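Local structure of oxidoreductase (Bordetella pertussis, 3Q2K) at residues C[134-139]-C[144-149]; C[86-91]-C[113-118]. The protein binds NADH and a UDP-linked N-acetylglucosaminuronic acid and probably acts as an NAD-dependent dehydrogenase in the biosynthesis of 2,3-diacetamido-2,3-dideoxy-D-mannuronic acid. All coordinates share one frame; numbering follows the deposited sequence.

Contact 1 (C[134-139]-C[144-149])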
loop_
_atom_site.group_PDB
_atom_site.type_symbol
_atom_site.label_atom_id
_atom_site.label_comp_id
_atom_site.label_asym_id
_atom_site.label_seq_id
_atom_site.Cartn_x
_atom_site.Cartn_y
_atom_site.Cartn_z
ATOM N N ARG C 134 2.560 1.854 -29.977
ATOM C CA ARG C 134 1.838 2.284 -31.169
ATOM C C ARG C 134 2.763 2.314 -32.383
ATOM O O ARG C 134 2.340 1.885 -33.457
ATOM C CB ARG C 134 1.261 3.676 -30.942
ATOM C CG ARG C 134 -0.245 3.762 -31.037
ATOM C CD ARG C 134 -0.581 5.239 -31.133
ATOM N NE ARG C 134 0.021 6.003 -30.041
ATOM C CZ ARG C 134 -0.354 5.979 -28.763
ATOM N NH1 ARG C 134 0.283 6.721 -27.864
ATOM N NH2 ARG C 134 -1.355 5.214 -28.348
ATOM N N MET C 135 4.001 2.778 -32.230
ATOM C CA MET C 135 4.990 2.715 -33.315
ATOM C C MET C 135 5.057 1.273 -33.806
ATOM O O MET C 135 4.856 1.024 -34.994
ATOM C CB MET C 135 6.423 3.011 -32.847
ATOM C CG MET C 135 6.730 4.392 -32.319
ATOM S SD MET C 135 8.417 4.197 -31.721
ATOM C CE MET C 135 9.315 4.147 -33.272
ATOM N N VAL C 136 5.413 0.335 -32.931
ATOM C CA VAL C 136 5.456 -1.083 -33.297
ATOM C C VAL C 136 4.199 -1.655 -33.955
ATOM O O VAL C 136 4.212 -2.365 -34.968
ATOM C CB VAL C 136 5.788 -1.962 -32.082
ATOM C CG1 VAL C 136 5.920 -3.428 -32.471
ATOM C CG2 VAL C 136 7.069 -1.434 -31.475
ATOM N N LYS C 137 3.043 -1.378 -33.373
ATOM C CA LYS C 137 1.881 -1.921 -34.055
ATOM C C LYS C 137 1.801 -1.379 -35.482
ATOM O O LYS C 137 1.526 -2.114 -36.430
ATOM C CB LYS C 137 0.588 -1.720 -33.259
ATOM C CG LYS C 137 0.048 -0.301 -33.252
ATOM C CD LYS C 137 -1.126 -0.186 -32.292
ATOM C CE LYS C 137 -1.820 1.162 -32.409
ATOM N NZ LYS C 137 -3.021 1.241 -31.531
ATOM N N ALA C 138 2.095 -0.097 -35.654
ATOM C CA ALA C 138 1.845 0.537 -36.945
ATOM C C ALA C 138 2.710 -0.098 -38.025
ATOM O O ALA C 138 2.215 -0.455 -39.101
ATOM C CB ALA C 138 2.116 2.030 -36.880
ATOM N N CYS C 139 3.998 -0.236 -37.728
ATOM C CA CYS C 139 4.894 -0.943 -38.644
ATOM C C CYS C 139 4.514 -2.391 -38.917
ATOM O O CYS C 139 4.732 -2.927 -40.003
ATOM C CB CYS C 139 6.310 -0.953 -38.077
ATOM S SG CYS C 139 6.927 0.734 -38.140
ATOM N N VAL C 144 6.053 -3.104 -42.737
ATOM C CA VAL C 144 7.380 -2.558 -42.983
ATOM C C VAL C 144 8.325 -2.945 -41.850
ATOM O O VAL C 144 7.871 -3.315 -40.774
ATOM C CB VAL C 144 7.353 -1.028 -43.191
ATOM C CG1 VAL C 144 6.590 -0.672 -44.468
ATOM C CG2 VAL C 144 6.736 -0.307 -42.004
ATOM N N ARG C 145 9.630 -2.907 -42.088
ATOM C CA ARG C 145 10.670 -3.052 -41.075
ATOM C C ARG C 145 10.736 -1.827 -40.165
ATOM O O ARG C 145 10.684 -0.690 -40.635
ATOM C CB ARG C 145 11.998 -3.009 -41.830
ATOM C CG ARG C 145 12.891 -4.207 -41.634
ATOM C CD ARG C 145 12.063 -5.421 -41.977
ATOM N NE ARG C 145 12.793 -6.604 -41.540
ATOM C CZ ARG C 145 12.332 -7.837 -41.709
ATOM N NH1 ARG C 145 11.174 -8.015 -42.328
ATOM N NH2 ARG C 145 13.036 -8.873 -41.282
ATOM N N LEU C 146 10.911 -2.051 -38.867
ATOM C CA LEU C 146 11.207 -0.979 -37.924
ATOM C C LEU C 146 12.501 -1.384 -37.231
ATOM O O LEU C 146 12.508 -2.426 -36.577
ATOM C CB LEU C 146 10.077 -0.877 -36.897
ATOM C CG LEU C 146 10.394 -0.140 -35.605
ATOM C CD1 LEU C 146 11.151 1.146 -35.911
ATOM C CD2 LEU C 146 9.121 0.119 -34.806
ATOM N N PHE C 147 13.585 -0.634 -37.414
ATOM C CA PHE C 147 14.843 -0.931 -36.726
ATOM C C PHE C 147 15.064 0.142 -35.657
ATOM O O PHE C 147 14.623 1.272 -35.816
ATOM C CB PHE C 147 16.067 -0.869 -37.639
ATOM C CG PHE C 147 15.954 -1.689 -38.892
ATOM C CD1 PHE C 147 16.598 -2.911 -38.989
ATOM C CD2 PHE C 147 15.236 -1.223 -39.983
ATOM C CE1 PHE C 147 16.506 -3.682 -40.132
ATOM C CE2 PHE C 147 15.164 -1.976 -41.137
ATOM C CZ PHE C 147 15.774 -3.213 -41.203
ATOM N N VAL C 148 15.720 -0.182 -34.549
ATOM C CA VAL C 148 16.070 0.818 -33.552
ATOM C C VAL C 148 17.593 0.841 -33.393
ATOM O O VAL C 148 18.257 -0.180 -33.235
ATOM C CB VAL C 148 15.379 0.520 -32.210
ATOM C CG1 VAL C 148 15.838 1.517 -31.144
ATOM C CG2 VAL C 148 13.865 0.479 -32.429
ATOM N N VAL C 149 18.199 2.021 -33.436
ATOM C CA VAL C 149 19.662 2.057 -33.472
ATOM C C VAL C 149 20.194 1.673 -32.102
ATOM O O VAL C 149 19.894 2.350 -31.128
ATOM C CB VAL C 149 20.178 3.458 -33.842
ATOM C CG1 VAL C 149 21.677 3.550 -33.637
ATOM C CG2 VAL C 149 19.813 3.739 -35.288
#
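Cys-139 and Leu-146 lead a buried helix-on-strand packing contact in the last beta-alpha-beta unit of the Rossmann fold, where helix 129-142 returns the chain to strand 146-148. In these segments the helix and strand axes approach to 9.9 Å. Their directions differ by 144°, so the helix runs roughly antiparallel to the strand it feeds.

Leu-146 is the strand residue whose side chain enters the helix face. Its CG lies opposite the backbone N (chi1 161°), and the CD2 methyl ends among three helix side chains. CD2 is 4.0 Å from Cys-139 SG and 4.1 Å from Val-136 CA. Val-136 also meets it through CG2, 4.2 Å from CD2. Met-135 brings its terminal methyl, with CE 4.3 Å from Leu-146 CD2. Lower on the leucine, CB rests 3.8 Å from Cys-139 SG. The thiol thus spans the base and one branch of the leucine. All these meetings are apolar.

One backbone bond ties the two segments together. Val-144 N donates to Cys-139 O over 3.0 Å, in the carbonyl plane and with a C=O...N angle of 154°. It runs back to the carbonyl five residues earlier, close to where the helix ends. Beside it, Val-144 CG2 packs on Cys-139 CB at 4.0 Å.

Strand 146-148 is the outermost strand of the parallel sheet within this chain. Its neighbour, strand 118-121, supplies Val-119 against Leu-146. Helix 105-114 packs alongside, with Pro-106 and Ala-109 on Met-135 and Ala-113 on Val-144. Phe-147 instead meets helix 321-333, and Val-149, just past the strand, touches the bound NADH.

Contact 2 (C[86-91]-C[113-118])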
loop_
_atom_site.group_PDB
_atom_site.type_symbol
_atom_site.label_atom_id
_atom_site.label_comp_id
_atom_site.label_asym_id
_atom_site.label_seq_id
_atom_site.Cartn_x
_atom_site.Cartn_y
_atom_site.Cartn_z
ATOM N N ASP C 86 6.025 16.341 -46.894
ATOM C CA ASP C 86 6.449 16.630 -48.259
ATOM C C ASP C 86 7.400 15.541 -48.730
ATOM O O ASP C 86 7.272 15.013 -49.840
ATOM C CB ASP C 86 7.141 17.989 -48.357
ATOM C CG ASP C 86 6.263 19.116 -47.853
ATOM O OD1 ASP C 86 5.044 18.869 -47.731
ATOM O OD2 ASP C 86 6.781 20.217 -47.566
ATOM N N MET C 87 8.334 15.198 -47.850
ATOM C CA MET C 87 9.395 14.279 -48.230
ATOM C C MET C 87 8.753 12.941 -48.570
ATOM O O MET C 87 9.191 12.206 -49.452
ATOM C CB MET C 87 10.388 14.114 -47.084
ATOM C CG MET C 87 11.304 12.924 -47.295
ATOM S SD MET C 87 12.550 13.048 -46.002
ATOM C CE MET C 87 13.918 12.069 -46.627
ATOM N N LEU C 88 7.656 12.649 -47.886
ATOM C CA LEU C 88 6.997 11.370 -48.096
ATOM C C LEU C 88 6.068 11.500 -49.296
ATOM O O LEU C 88 5.880 10.541 -50.040
ATOM C CB LEU C 88 6.169 10.990 -46.866
ATOM C CG LEU C 88 6.991 10.546 -45.652
ATOM C CD1 LEU C 88 6.079 10.513 -44.448
ATOM C CD2 LEU C 88 7.642 9.176 -45.789
ATOM N N ALA C 89 5.455 12.663 -49.489
ATOM C CA ALA C 89 4.651 12.844 -50.695
ATOM C C ALA C 89 5.513 12.818 -51.954
ATOM O O ALA C 89 5.210 12.117 -52.914
ATOM C CB ALA C 89 3.815 14.111 -50.637
ATOM N N GLN C 90 6.644 13.511 -51.957
ATOM C CA GLN C 90 7.376 13.625 -53.207
ATOM C C GLN C 90 8.593 12.711 -53.273
ATOM O O GLN C 90 9.115 12.445 -54.352
ATOM C CB GLN C 90 7.716 15.105 -53.391
ATOM C CG GLN C 90 6.414 15.895 -53.425
ATOM C CD GLN C 90 6.571 17.402 -53.409
ATOM O OE1 GLN C 90 6.939 17.991 -52.392
ATOM N NE2 GLN C 90 6.249 18.038 -54.531
ATOM N N GLY C 91 9.045 12.195 -52.137
ATOM C CA GLY C 91 10.267 11.395 -52.153
ATOM C C GLY C 91 10.034 9.932 -52.483
ATOM O O GLY C 91 8.897 9.464 -52.445
ATOM N N ALA C 113 5.378 4.837 -41.757
ATOM C CA ALA C 113 4.892 3.509 -42.088
ATOM C C ALA C 113 3.592 3.579 -42.878
ATOM O O ALA C 113 3.367 2.744 -43.751
ATOM C CB ALA C 113 4.739 2.661 -40.844
ATOM N N GLN C 114 2.712 4.522 -42.553
ATOM C CA GLN C 114 1.495 4.662 -43.349
ATOM C C GLN C 114 1.731 5.002 -44.822
ATOM O O GLN C 114 0.842 4.859 -45.666
ATOM C CB GLN C 114 0.607 5.725 -42.697
ATOM C CG GLN C 114 0.194 5.340 -41.283
ATOM C CD GLN C 114 -0.711 6.366 -40.642
ATOM O OE1 GLN C 114 -0.624 7.549 -40.967
ATOM N NE2 GLN C 114 -1.582 5.927 -39.737
ATOM N N ALA C 115 2.909 5.536 -45.131
ATOM C CA ALA C 115 3.303 5.787 -46.513
ATOM C C ALA C 115 4.153 4.645 -47.056
ATOM O O ALA C 115 4.738 4.715 -48.138
ATOM C CB ALA C 115 4.086 7.085 -46.598
ATOM N N GLY C 116 4.266 3.593 -46.255
ATOM C CA GLY C 116 4.751 2.319 -46.770
ATOM C C GLY C 116 6.247 2.123 -46.870
ATOM O O GLY C 116 6.677 1.273 -47.649
ATOM N N ARG C 117 7.061 2.858 -46.116
ATOM C CA ARG C 117 8.496 2.574 -46.124
ATOM C C ARG C 117 9.041 2.111 -44.773
ATOM O O ARG C 117 8.438 2.276 -43.711
ATOM C CB ARG C 117 9.327 3.768 -46.599
ATOM C CG ARG C 117 8.559 4.832 -47.358
ATOM C CD ARG C 117 8.519 4.636 -48.866
ATOM N NE ARG C 117 7.699 5.730 -49.377
ATOM C CZ ARG C 117 8.168 6.951 -49.612
ATOM N NH1 ARG C 117 9.459 7.192 -49.430
ATOM N NH2 ARG C 117 7.363 7.914 -50.046
ATOM N N HIS C 118 10.239 1.543 -44.817
ATOM C CA HIS C 118 10.895 1.071 -43.605
ATOM C C HIS C 118 11.337 2.239 -42.727
ATOM O O HIS C 118 11.459 3.355 -43.236
ATOM C CB HIS C 118 12.087 0.210 -44.019
ATOM C CG HIS C 118 11.687 -0.862 -44.979
ATOM N ND1 HIS C 118 10.846 -1.889 -44.609
ATOM C CD2 HIS C 118 11.928 -1.015 -46.303
ATOM C CE1 HIS C 118 10.606 -2.651 -45.662
ATOM N NE2 HIS C 118 11.268 -2.156 -46.692
HETATM O O HOH W 1 10.450 9.906 -49.467
#
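Met-87 meets Arg-117 through a water. The water donates to Met-87 O at 2.6 Å and accepts from Arg-117 NH1 at 2.9 Å, lying at the guanidinium edge and in its plane. The methionine side chain goes elsewhere, onto strands 56-62, 79-81 and 95-98.

Leu-88 comes next and makes the apolar part of the contact. Its CD2 methyl sits over one face of the guanidinium, 4.4 Å from Arg-117 NH2. The same CD2 is 4.2 Å from Ala-115 CB. The leucine side chain also touches Glu-111 and Val-112 of helix 105-114 and Leu-96 of strand 95-98.

In the Rossmann fold, segment 86-91 ends helix 84-90, which leads into strand 95-98. Segment 113-118 takes in the last residues of helix 105-114 and the loop into strand 118-121. An arginine from that loop reaches the carbonyl end of the first helix. That end of a helix is partly negative, which probably favours the cationic group.

Gly-91 is the first residue beyond helix 84-90. Its carbonyl receives a weak hydrogen bond from Arg-117 NH2, at 3.2 Å and a bent N-H...O angle of 122°. The strongest polar partner of the arginine is Ala-93 O, which takes a hydrogen bond from NH1. From its own side, Arg-117 NE makes a weak bond of 3.4 Å to Ala-115 O. The arginine chain bends at chi2 (-91°), which brings the guanidinium against Leu-88 CD2 and NE towards Ala-115 O. In the same loop, Gly-116 N makes a backbone bond to Ala-113 O.

In the fold
Contact 1 is core packing and contact 2 is partly buried, farther from the centre of the chain. Both belong to the Rossmann domain and lie about 14 Å apart between centres. Contact 1 joins a helix to the strand that follows it. Contact 2 joins the end of helix 84-90 to the loop after helix 105-114. The first relies on apolar side chains and one backbone bond, the second on an arginine, carbonyls and a water, with one apolar pair, Leu-88 and Ala-115. They share a border: Val-144 packs on Ala-113, Gly-116 and Arg-117, and Arg-145 N is probably hydrogen-bonded to His-118 ND1. Segment 113-118 thus touches both partners, helix 84-90 and the chain entering strand 146-148.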